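Local coordinates for hypothetical protein (PDB 4JGL), which is of unknown function but has a streptavidin-like fold with two extra alpha helices and binds calcium in the crystal, at residues 24-29 with 55-60. Residues are numbered along the deposited sequence; the frame is centred on the assembly and turned at random.
Sequences YLMPAI and FLKMHD
The one aromatic ring in this contact, that of Phe55, is met at its edge by the selenium of Met26, a selenomethionine. SE lies 3.9 Å from CZ of Phe55 and 5.2 Å from the ring centroid. The direction to it is 78° off the ring normal, so selenium sits near the ring plane and not over a face. This is an edge-on Met-aromatic contact. Phe114 also meets the Phe55 ring, with the two planes at about 60°.

Met26 reaches across from strand 22-29 towards strand 54-61. Strand 44-49 pairs with both, so the contact spans an intervening strand. The Met26 chain runs extended as far as SE and then bends (chi3 65°), which lays the methyl beside the Lys57 side chain. There CE of Met26 comes to 3.7 Å from CE of Lys57, and SE of Met26 lies 3.9 Å from CG of Lys57. With CG anti to the backbone N, Lys57 carries its methylenes to the selenium. They slant across the end of Met26 at an angle, and NZ turns off at the last bond.

The ammonium has its partner elsewhere. NZ forms a salt bridge with OD2 of Asp44. The other carboxylate oxygen of Asp44, OD1, is hydrogen-bonded with ND1 of His59. An alanine in place of Lys57 would probably open a gap beside the Met26 methyl and leave Asp44 without its salt-bridge mate.

Leu138 on strand 135-140 also touches Met26, within the antiparallel sheet of this streptavidin-like fold, which is a beta-barrel in streptavidin itself. Selenium, methyl, methylenes and an aromatic edge are what meet, with no hydrogen bond between the segments, so the contact is apolar and dispersive. Lys57 serves it with its methylenes, while its ammonium group is paired with Asp44 and lies near the Tyr136 ring in a cation-pi contact.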
loop_
_atom_site.group_PDB
_atom_site.type_symbol
_atom_site.label_atom_id
_atom_site.label_comp_id
_atom_site.label_asym_id
_atom_site.label_seq_id
_atom_site.Cartn_x
_atom_site.Cartn_y
_atom_site.Cartn_z
ATOM N N TYR A 24 -2.209 6.930 -0.720
ATOM C CA TYR A 24 -0.863 7.468 -0.590
ATOM C C TYR A 24 -0.025 7.115 -1.775
ATOM O O TYR A 24 -0.088 5.981 -2.290
ATOM C CB TYR A 24 -0.150 6.927 0.662
ATOM C CG TYR A 24 -0.921 7.196 1.916
ATOM C CD1 TYR A 24 -0.816 8.414 2.567
ATOM C CD2 TYR A 24 -1.789 6.256 2.419
ATOM C CE1 TYR A 24 -1.571 8.686 3.701
ATOM C CE2 TYR A 24 -2.571 6.532 3.517
ATOM C CZ TYR A 24 -2.433 7.718 4.181
ATOM O OH TYR A 24 -3.198 7.997 5.282
ATOM N N LEU A 25 0.818 8.059 -2.202
ATOM C CA LEU A 25 1.967 7.699 -3.000
ATOM C C LEU A 25 3.110 7.322 -2.065
ATOM O O LEU A 25 3.246 7.877 -0.975
ATOM C CB LEU A 25 2.398 8.870 -3.876
ATOM C CG LEU A 25 1.420 9.209 -4.998
ATOM C CD1 LEU A 25 1.847 10.503 -5.736
ATOM C CD2 LEU A 25 1.223 8.057 -5.958
HETATM N N MSE A 26 3.914 6.345 -2.493
HETATM C CA MSE A 26 4.942 5.740 -1.651
HETATM C C MSE A 26 6.287 5.726 -2.379
HETATM O O MSE A 26 6.760 4.675 -2.824
HETATM C CB MSE A 26 4.563 4.320 -1.239
HETATM C CG MSE A 26 3.226 4.231 -0.479
HETATM SE SE MSE A 26 2.899 2.520 0.188
HETATM C CE MSE A 26 4.397 2.420 1.476
ATOM N N PRO A 27 6.916 6.896 -2.494
ATOM C CA PRO A 27 8.285 6.924 -3.011
ATOM C C PRO A 27 9.223 6.310 -1.963
ATOM O O PRO A 27 8.930 6.328 -0.763
ATOM C CB PRO A 27 8.552 8.419 -3.181
ATOM C CG PRO A 27 7.715 9.056 -2.139
ATOM C CD PRO A 27 6.449 8.212 -2.063
ATOM N N ALA A 28 10.353 5.796 -2.430
ATOM C CA ALA A 28 11.401 5.251 -1.595
ATOM C C ALA A 28 12.648 6.105 -1.775
ATOM O O ALA A 28 13.100 6.302 -2.882
ATOM C CB ALA A 28 11.700 3.786 -1.936
ATOM N N ILE A 29 13.199 6.587 -0.662
ATOM C CA ILE A 29 14.305 7.568 -0.661
ATOM C C ILE A 29 15.358 7.135 0.351
ATOM O O ILE A 29 15.024 6.605 1.406
ATOM C CB ILE A 29 13.749 8.953 -0.287
ATOM C CG1 ILE A 29 12.651 9.337 -1.262
ATOM C CG2 ILE A 29 14.837 10.029 -0.245
ATOM C CD1 ILE A 29 11.874 10.580 -0.895
ATOM N N PHE A 55 -3.933 -2.262 5.650
ATOM C CA PHE A 55 -3.093 -1.357 4.887
ATOM C C PHE A 55 -2.648 -2.103 3.651
ATOM O O PHE A 55 -2.074 -3.194 3.760
ATOM C CB PHE A 55 -1.890 -0.883 5.697
ATOM C CG PHE A 55 -0.922 -0.077 4.878
ATOM C CD1 PHE A 55 -1.251 1.209 4.497
ATOM C CD2 PHE A 55 0.249 -0.627 4.425
ATOM C CE1 PHE A 55 -0.393 1.976 3.680
ATOM C CE2 PHE A 55 1.126 0.142 3.612
ATOM C CZ PHE A 55 0.765 1.408 3.225
ATOM N N LEU A 56 -2.938 -1.562 2.468
ATOM C CA LEU A 56 -2.540 -2.195 1.227
ATOM C C LEU A 56 -1.405 -1.435 0.579
ATOM O O LEU A 56 -1.392 -0.217 0.578
ATOM C CB LEU A 56 -3.725 -2.303 0.269
ATOM C CG LEU A 56 -4.732 -3.411 0.564
ATOM C CD1 LEU A 56 -5.382 -3.201 1.923
ATOM C CD2 LEU A 56 -5.771 -3.499 -0.562
ATOM N N LYS A 57 -0.447 -2.174 0.033
ATOM C CA LYS A 57 0.681 -1.591 -0.681
ATOM C C LYS A 57 0.774 -2.237 -2.047
ATOM O O LYS A 57 0.899 -3.467 -2.148
ATOM C CB LYS A 57 1.976 -1.803 0.100
ATOM C CG LYS A 57 3.196 -1.262 -0.631
ATOM C CD LYS A 57 4.408 -1.230 0.279
ATOM C CE LYS A 57 5.604 -0.571 -0.409
ATOM N NZ LYS A 57 6.171 -1.486 -1.428
HETATM N N MSE A 58 0.725 -1.419 -3.095
HETATM C CA MSE A 58 0.701 -1.879 -4.482
HETATM C C MSE A 58 1.930 -1.447 -5.241
HETATM O O MSE A 58 2.339 -0.286 -5.166
HETATM C CB MSE A 58 -0.535 -1.316 -5.147
HETATM C CG MSE A 58 -0.702 -1.695 -6.608
HETATM SE SE MSE A 58 -2.465 -1.455 -7.277
HETATM C CE MSE A 58 -1.995 0.016 -7.560
ATOM N N HIS A 59 2.475 -2.391 -5.988
ATOM C CA HIS A 59 3.619 -2.194 -6.865
ATOM C C HIS A 59 3.236 -2.591 -8.277
ATOM O O HIS A 59 2.638 -3.639 -8.502
ATOM C CB HIS A 59 4.784 -3.058 -6.379
ATOM C CG HIS A 59 6.036 -2.927 -7.173
ATOM N ND1 HIS A 59 6.789 -1.786 -7.177
ATOM C CD2 HIS A 59 6.687 -3.809 -7.960
ATOM C CE1 HIS A 59 7.842 -1.957 -7.964
ATOM N NE2 HIS A 59 7.804 -3.183 -8.452
ATOM N N ASP A 60 3.588 -1.737 -9.229
ATOM C CA ASP A 60 3.307 -1.944 -10.656
ATOM C C ASP A 60 4.557 -2.495 -11.375
ATOM O O ASP A 60 5.638 -1.916 -11.283
ATOM C CB ASP A 60 2.900 -0.584 -11.246
ATOM C CG ASP A 60 2.520 -0.621 -12.703
ATOM O OD1 ASP A 60 2.756 -1.599 -13.395
ATOM O OD2 ASP A 60 1.979 0.411 -13.163
#